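PDB 3CI6: phosphoenolpyruvate-protein phosphotransferase from Acinetobacter sp., which probably transfers the phosphoryl group of phosphoenolpyruvate to a protein histidine with magnesium as cofactor, and is represented here by its GAF domain. Local coordinates for residues V42-I47 and M60-L65; S46-D51 and V131-N136; Y114-G119 and Q138-S143. All coordinates share one frame; numbering follows the deposited sequence.

Contact 1 of 3, residues V42-I47 and M60-L65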
# COMPACT_ATOMS: atom_id res chain seq x y z
N VAL B 42 13.04 3.63 -16.18
CA VAL B 42 12.36 2.93 -17.27
C VAL B 42 11.73 3.93 -18.22
O VAL B 42 11.47 5.07 -17.86
CB VAL B 42 11.34 1.91 -16.74
CG1 VAL B 42 12.09 0.78 -15.98
CG2 VAL B 42 10.31 2.56 -15.84
N ASP B 43 11.51 3.49 -19.44
CA ASP B 43 10.99 4.37 -20.48
C ASP B 43 9.56 4.79 -20.22
O ASP B 43 9.21 5.95 -20.45
CB ASP B 43 11.06 3.69 -21.85
CG ASP B 43 12.47 3.47 -22.32
OD1 ASP B 43 13.33 4.35 -22.06
OD2 ASP B 43 12.72 2.41 -22.98
N VAL B 44 8.73 3.84 -19.79
CA VAL B 44 7.32 4.08 -19.60
C VAL B 44 6.78 3.44 -18.34
O VAL B 44 7.09 2.29 -18.06
CB VAL B 44 6.49 3.54 -20.80
CG1 VAL B 44 4.98 3.67 -20.55
CG2 VAL B 44 6.93 4.21 -22.10
N CYS B 45 5.99 4.19 -17.58
CA CYS B 45 5.18 3.61 -16.52
C CYS B 45 3.78 4.20 -16.63
O CYS B 45 3.63 5.41 -16.64
CB CYS B 45 5.77 3.93 -15.18
SG CYS B 45 4.76 3.24 -13.79
N SER B 46 2.80 3.33 -16.74
CA SER B 46 1.41 3.74 -16.89
C SER B 46 0.52 2.98 -15.96
O SER B 46 0.82 1.85 -15.58
CB SER B 46 0.94 3.46 -18.31
OG SER B 46 1.79 3.99 -19.30
N ILE B 47 -0.64 3.56 -15.67
CA ILE B 47 -1.63 2.85 -14.87
C ILE B 47 -2.97 2.91 -15.57
O ILE B 47 -3.41 3.95 -16.07
CB ILE B 47 -1.71 3.40 -13.44
CG1 ILE B 47 -2.66 2.55 -12.58
CG2 ILE B 47 -2.08 4.87 -13.43
CD1 ILE B 47 -2.31 1.16 -12.50
N MSE B 60 -5.16 6.02 -17.08
CA MSE B 60 -5.38 7.17 -16.17
C MSE B 60 -4.20 8.03 -15.81
O MSE B 60 -4.36 9.18 -15.35
CB MSE B 60 -6.05 6.68 -14.88
CG MSE B 60 -7.33 5.97 -15.09
SE MSE B 60 -8.72 7.23 -15.35
CE MSE B 60 -8.82 8.03 -13.54
N ALA B 61 -3.01 7.50 -16.05
CA ALA B 61 -1.79 8.27 -15.84
C ALA B 61 -0.63 7.58 -16.55
O ALA B 61 -0.64 6.35 -16.67
CB ALA B 61 -1.50 8.41 -14.37
N SER B 62 0.34 8.35 -16.98
CA SER B 62 1.52 7.78 -17.62
C SER B 62 2.70 8.71 -17.58
O SER B 62 2.57 9.92 -17.79
CB SER B 62 1.27 7.43 -19.07
OG SER B 62 2.39 6.75 -19.65
N LYS B 63 3.87 8.13 -17.32
CA LYS B 63 5.15 8.77 -17.66
C LYS B 63 5.66 8.05 -18.90
O LYS B 63 5.87 6.85 -18.84
CB LYS B 63 6.15 8.70 -16.50
CG LYS B 63 7.53 9.33 -16.79
CD LYS B 63 8.37 8.50 -17.79
CE LYS B 63 9.88 8.76 -17.67
NZ LYS B 63 10.66 7.98 -18.72
N GLY B 64 5.80 8.76 -20.02
CA GLY B 64 6.40 8.21 -21.21
C GLY B 64 5.48 8.04 -22.39
O GLY B 64 5.93 8.18 -23.52
N LEU B 65 4.19 7.75 -22.13
CA LEU B 65 3.20 7.79 -23.21
C LEU B 65 2.86 9.23 -23.52
O LEU B 65 3.15 10.14 -22.74
CB LEU B 65 1.95 6.99 -22.89
CG LEU B 65 2.20 5.48 -22.71
CD1 LEU B 65 0.82 4.80 -22.51
CD2 LEU B 65 3.01 4.85 -23.83

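Contact 2 of 3, residues S46-D51 and V131-N136. With P4G (1-ethoxy-2-(2-ethoxyethoxy)ethane), chain F.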
# COMPACT_ATOMS: atom_id res chain seq x y z
N SER B 46 2.80 3.33 -16.74
CA SER B 46 1.41 3.74 -16.89
C SER B 46 0.52 2.98 -15.96
O SER B 46 0.82 1.85 -15.58
CB SER B 46 0.94 3.46 -18.31
OG SER B 46 1.79 3.99 -19.30
N ILE B 47 -0.64 3.56 -15.67
CA ILE B 47 -1.63 2.85 -14.87
C ILE B 47 -2.97 2.91 -15.57
O ILE B 47 -3.41 3.95 -16.07
CB ILE B 47 -1.71 3.40 -13.44
CG1 ILE B 47 -2.66 2.55 -12.58
CG2 ILE B 47 -2.08 4.87 -13.43
CD1 ILE B 47 -2.31 1.16 -12.50
N TYR B 48 -3.56 1.72 -15.70
CA TYR B 48 -4.87 1.54 -16.29
C TYR B 48 -5.81 1.15 -15.18
O TYR B 48 -5.58 0.16 -14.44
CB TYR B 48 -4.81 0.41 -17.37
CG TYR B 48 -3.95 0.71 -18.54
CD1 TYR B 48 -2.60 0.45 -18.46
CD2 TYR B 48 -4.45 1.26 -19.72
CE1 TYR B 48 -1.75 0.73 -19.51
CE2 TYR B 48 -3.58 1.54 -20.76
CZ TYR B 48 -2.24 1.27 -20.63
OH TYR B 48 -1.30 1.54 -21.65
N LEU B 49 -6.92 1.85 -15.03
CA LEU B 49 -7.88 1.51 -13.99
C LEU B 49 -9.10 0.83 -14.59
O LEU B 49 -9.56 1.18 -15.69
CB LEU B 49 -8.34 2.74 -13.20
CG LEU B 49 -7.26 3.41 -12.36
CD1 LEU B 49 -7.96 4.44 -11.47
CD2 LEU B 49 -6.46 2.36 -11.57
N LEU B 50 -9.61 -0.17 -13.91
CA LEU B 50 -10.82 -0.84 -14.37
C LEU B 50 -12.02 0.09 -14.15
O LEU B 50 -12.32 0.45 -13.02
CB LEU B 50 -10.96 -2.19 -13.65
CG LEU B 50 -11.73 -3.30 -14.38
CD1 LEU B 50 -11.65 -4.64 -13.64
CD2 LEU B 50 -13.17 -2.82 -14.58
N ASP B 51 -12.72 0.44 -15.25
CA ASP B 51 -13.86 1.32 -15.33
C ASP B 51 -15.04 0.36 -15.42
O ASP B 51 -15.36 -0.16 -16.49
CB ASP B 51 -13.73 2.19 -16.57
CG ASP B 51 -14.93 3.07 -16.79
OD1 ASP B 51 -15.90 2.94 -15.99
OD2 ASP B 51 -14.84 3.90 -17.70
N VAL B 131 -4.33 -2.18 -13.49
CA VAL B 131 -3.07 -2.80 -13.85
C VAL B 131 -2.04 -1.71 -14.04
O VAL B 131 -2.25 -0.75 -14.74
CB VAL B 131 -3.20 -3.63 -15.15
CG1 VAL B 131 -1.81 -4.18 -15.53
CG2 VAL B 131 -4.25 -4.74 -14.99
N LEU B 132 -0.90 -1.89 -13.39
CA LEU B 132 0.26 -1.03 -13.58
C LEU B 132 1.17 -1.66 -14.62
O LEU B 132 1.43 -2.87 -14.56
CB LEU B 132 0.98 -0.86 -12.27
CG LEU B 132 2.23 -0.07 -12.55
CD1 LEU B 132 2.02 1.28 -12.16
CD2 LEU B 132 3.52 -0.73 -12.11
N VAL B 133 1.63 -0.86 -15.58
CA VAL B 133 2.47 -1.35 -16.65
C VAL B 133 3.77 -0.58 -16.70
O VAL B 133 3.76 0.65 -16.73
CB VAL B 133 1.74 -1.21 -17.98
CG1 VAL B 133 2.66 -1.56 -19.11
CG2 VAL B 133 0.44 -2.08 -17.99
N VAL B 134 4.89 -1.28 -16.71
CA VAL B 134 6.22 -0.74 -16.95
C VAL B 134 6.69 -1.30 -18.28
O VAL B 134 6.62 -2.52 -18.53
CB VAL B 134 7.16 -1.08 -15.78
CG1 VAL B 134 8.60 -0.95 -16.18
CG2 VAL B 134 6.83 -0.24 -14.55
N GLN B 135 7.12 -0.44 -19.18
CA GLN B 135 7.59 -0.86 -20.51
C GLN B 135 8.92 -0.21 -20.83
O GLN B 135 9.19 0.91 -20.41
CB GLN B 135 6.60 -0.50 -21.60
CG GLN B 135 5.33 -1.32 -21.53
CD GLN B 135 4.31 -0.83 -22.53
OE1 GLN B 135 3.80 0.30 -22.43
NE2 GLN B 135 4.06 -1.65 -23.56
N ASN B 136 9.73 -0.90 -21.61
CA ASN B 136 10.98 -0.36 -22.10
C ASN B 136 11.15 -0.76 -23.56
O ASN B 136 10.63 -1.79 -24.01
CB ASN B 136 12.13 -0.87 -21.27
CG ASN B 136 12.05 -0.38 -19.89
OD1 ASN B 136 12.53 0.72 -19.61
ND2 ASN B 136 11.39 -1.15 -19.02
C8 P4G F . -14.47 7.08 -9.86
C7 P4G F . -13.06 6.87 -9.31
O4 P4G F . -12.56 5.64 -9.78
C6 P4G F . -12.43 5.71 -11.18
C5 P4G F . -11.79 4.57 -11.91
O3 P4G F . -11.93 4.59 -13.37
C4 P4G F . -12.49 5.76 -13.88
C3 P4G F . -12.54 5.58 -15.35
O2 P4G F . -13.47 6.54 -15.85
C2 P4G F . -12.95 7.85 -15.72
C1 P4G F . -14.19 8.74 -15.61
O HOH W 1 2.00 1.72 -20.80

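Contact 3 of 3, residues Y114-G119 and Q138-S143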
# COMPACT_ATOMS: atom_id res chain seq x y z
N TYR B 114 7.79 -1.51 -27.63
CA TYR B 114 8.38 -1.80 -26.34
C TYR B 114 8.56 -3.29 -26.19
O TYR B 114 7.58 -4.03 -26.06
CB TYR B 114 7.49 -1.25 -25.20
CG TYR B 114 7.29 0.25 -25.30
CD1 TYR B 114 8.30 1.10 -24.99
CD2 TYR B 114 6.06 0.79 -25.68
CE1 TYR B 114 8.15 2.48 -25.10
CE2 TYR B 114 5.88 2.17 -25.77
CZ TYR B 114 6.93 3.01 -25.48
OH TYR B 114 6.80 4.38 -25.58
N ASN B 115 9.81 -3.73 -26.14
CA ASN B 115 10.12 -5.15 -26.10
C ASN B 115 10.28 -5.72 -24.71
O ASN B 115 10.65 -6.87 -24.57
CB ASN B 115 11.36 -5.43 -26.93
CG ASN B 115 11.10 -5.25 -28.41
OD1 ASN B 115 10.07 -5.69 -28.92
ND2 ASN B 115 11.97 -4.51 -29.07
N SER B 116 10.01 -4.92 -23.68
CA SER B 116 9.89 -5.44 -22.33
C SER B 116 8.55 -4.98 -21.74
O SER B 116 8.09 -3.88 -22.01
CB SER B 116 11.04 -4.97 -21.44
OG SER B 116 10.77 -3.67 -20.95
N PHE B 117 7.92 -5.86 -20.97
CA PHE B 117 6.62 -5.60 -20.37
C PHE B 117 6.64 -6.16 -18.95
O PHE B 117 6.92 -7.33 -18.76
CB PHE B 117 5.52 -6.32 -21.15
CG PHE B 117 4.14 -6.17 -20.56
CD1 PHE B 117 3.69 -7.08 -19.63
CD2 PHE B 117 3.29 -5.14 -20.92
CE1 PHE B 117 2.44 -6.99 -19.10
CE2 PHE B 117 2.01 -5.03 -20.38
CZ PHE B 117 1.60 -5.93 -19.45
N LEU B 118 6.29 -5.32 -18.00
CA LEU B 118 6.13 -5.73 -16.62
C LEU B 118 4.80 -5.21 -16.13
O LEU B 118 4.61 -4.00 -15.95
CB LEU B 118 7.29 -5.18 -15.78
CG LEU B 118 7.19 -5.27 -14.26
CD1 LEU B 118 6.84 -6.65 -13.75
CD2 LEU B 118 8.54 -4.79 -13.63
N GLY B 119 3.83 -6.11 -16.00
CA GLY B 119 2.45 -5.73 -15.60
C GLY B 119 2.16 -6.29 -14.22
O GLY B 119 2.49 -7.46 -13.94
N GLN B 138 13.86 -1.74 -25.25
CA GLN B 138 14.63 -2.96 -25.39
C GLN B 138 14.17 -4.01 -24.41
O GLN B 138 13.61 -3.67 -23.38
CB GLN B 138 16.08 -2.64 -25.10
CG GLN B 138 16.67 -1.68 -26.12
CD GLN B 138 17.78 -0.80 -25.56
OE1 GLN B 138 17.93 -0.65 -24.34
NE2 GLN B 138 18.57 -0.21 -26.47
N PRO B 139 14.47 -5.28 -24.69
CA PRO B 139 14.24 -6.32 -23.68
C PRO B 139 15.03 -5.96 -22.40
O PRO B 139 16.15 -5.47 -22.48
CB PRO B 139 14.78 -7.59 -24.34
CG PRO B 139 14.80 -7.31 -25.78
CD PRO B 139 15.12 -5.85 -25.89
N GLN B 140 14.43 -6.20 -21.23
CA GLN B 140 15.03 -5.88 -19.92
C GLN B 140 14.63 -6.97 -18.93
O GLN B 140 13.45 -7.30 -18.83
CB GLN B 140 14.51 -4.55 -19.36
CG GLN B 140 14.71 -3.33 -20.20
CD GLN B 140 16.11 -2.84 -20.15
OE1 GLN B 140 16.43 -1.95 -19.37
NE2 GLN B 140 16.99 -3.45 -20.92
N ASP B 141 15.57 -7.43 -18.13
CA ASP B 141 15.35 -8.42 -17.09
C ASP B 141 15.23 -7.65 -15.80
O ASP B 141 16.22 -7.08 -15.29
CB ASP B 141 16.53 -9.41 -17.04
CG ASP B 141 16.34 -10.50 -15.99
OD1 ASP B 141 15.44 -10.39 -15.14
OD2 ASP B 141 17.11 -11.49 -16.02
N PHE B 142 14.01 -7.60 -15.28
CA PHE B 142 13.72 -6.94 -14.01
C PHE B 142 13.63 -7.94 -12.88
O PHE B 142 12.95 -8.96 -13.00
CB PHE B 142 12.46 -6.10 -14.09
CG PHE B 142 12.65 -4.88 -14.91
CD1 PHE B 142 13.58 -3.92 -14.55
CD2 PHE B 142 11.99 -4.72 -16.07
CE1 PHE B 142 13.80 -2.83 -15.33
CE2 PHE B 142 12.19 -3.61 -16.88
CZ PHE B 142 13.10 -2.67 -16.51
N SER B 143 14.30 -7.63 -11.77
CA SER B 143 14.46 -8.54 -10.67
C SER B 143 13.27 -8.56 -9.72
O SER B 143 12.33 -7.76 -9.82
CB SER B 143 15.69 -8.14 -9.85
OG SER B 143 15.39 -7.11 -8.93

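Contact 1 of 3, residues V42-I47 and M60-L65
Ser46 and Ser62 meet hydroxyl to hydroxyl across the beta hairpin formed by strands 44-51 and 56-63 of the GAF-domain sheet, their OG atoms hydrogen-bonded at 2.8 Å. They are a non-hydrogen-bonded antiparallel pair, so backbone contacts beside them are CA-H...O, and the side chains make the polar link instead. With OG anti to its own backbone N (chi1 -174°), Ser62 also accepts from Leu65 N at 3.2 Å, an ST motif that shapes the turn after the strand. That turn brings Leu65 CD1 over Ser46 OG and sets Leu65 CG against Val44 CG1, 4.0 Å away, the two side chains crossing at about a right angle. Cys45 and Lys63 bond in both directions through their backbones. The hairpin then breaks step in a classic beta bulge, where Ile47 N donates to Ala61 O and Ile47 O accepts from the N of Met60, a selenomethionine. Asp43 OD2 accepts from Lys137 N. Lys63, its chain bent at chi2 (-71°), carries NZ back over the first strand's entry to two carbonyls: Val42 O at 3.1 Å, in the carbonyl plane, and Asp43 O at 3.0 Å, from above the plane of the Asp43 carbonyl.

Contact 2 of 3, residues S46-D51 and V131-N136
Tyr48 sits in a hydrogen-bonded antiparallel pair with Val131, at the middle of the sheet, where strands 44-51 and 127-136 run side by side. Its CB lies 3.8 Å from Val131 O, the same oxygen that takes the Tyr48 backbone N-H. CG is anti to the carbonyl carbon (chi1 -64°), which tilts the ring off the sheet and back toward Ser46, with Val131 O in plane at its edge. Farther out, Tyr48 CE1 packs obliquely on Val133 CG2 at 3.9 Å. At the tip, OH makes a weak bond to a water that is held more firmly by Ser46 OG, at 2.7 Å from the water oxygen. Ser46 in turn pairs with Val133 through two nearly linear backbone bonds, Val133 N to Ser46 O measuring 2.8 Å. On the sheet's other face, Leu132 lies beneath helices 25-40 and 144-167. Beyond the pairing, Leu49 CD1 reaches C5 of the bound 1-ethoxy-2-(2-ethoxyethoxy)ethane (3.9 Å), and Asp51, in a salt bridge with Arg56, lies beside the ligand. Four backbone bonds thus carry the contact, the tyrosine-valine pair covers one face, and the water joins Gln135 OE1 to Ser46 OG, which is also bonded to Ser62 OG.

Contact 3 of 3, residues Y114-G119 and Q138-S143
Ser116 CB touches the backbone of the 138-143 loop, where strand 116-124 of the GAF sheet meets the connection from strand 127-136 to helix 144-167. Ser116 CB lies 3.5 Å from Gln138 O and close to Gln140 N. With chi1 at 82°, Ser116 OG sits between its own backbone N and carbonyl carbon; it comes to the edge of the Phe142 ring near the ring plane, and takes a hydrogen bond from Asn136 ND2. No hydrogen bond joins the two segments directly, so van der Waals contact carries this side of the loop. Asn115 brings its CB, rather than its amide, against the proline ring, 3.9 Å from Pro139 CD. At the other end Leu118, CG anti to its backbone N (chi1 169°), extends CD2 to Phe142 CB at 4.2 Å, and the two side chains meet at a slant. The Phe142 ring also touches Asn136, and Ser143 beyond it is the N-cap of helix 144-167. Gln140 touches Ser116 OG with its CG and then bends at chi2 (-77°), swinging the amide back over its own loop, where NE2 donates to Pro139 O at 2.7 Å, almost straight and in the amide's plane.

Overall arrangement
Contacts 1 and 2 are neighbouring strand pairs of one antiparallel sheet; contact 3 packs the loop 138-143 on the start of strand 116-124. Contacts 1 and 2 share Ser46 and Ile47, so strand 44-51 is bonded on both edges, and their centres are about 8 Å apart. Strand 127-136 passes the connection on to contact 3, its centre about 14 Å from theirs: Val134 N lies 2.8 Å from Leu118 O, a probable hydrogen bond. Asn136 ties all three together, with OD1 3.0 Å from Asp43 N and ND2 on Ser116 OG. Contacts 1 and 3 also touch directly, Val42 CG1 lying 3.6 Å from Phe142 CZ. The ligand pocket is at the far end of strand 44-51, lined by Leu49 and Asp51, with the Met60 side chain about 4 Å from the ligand at the nearest atoms.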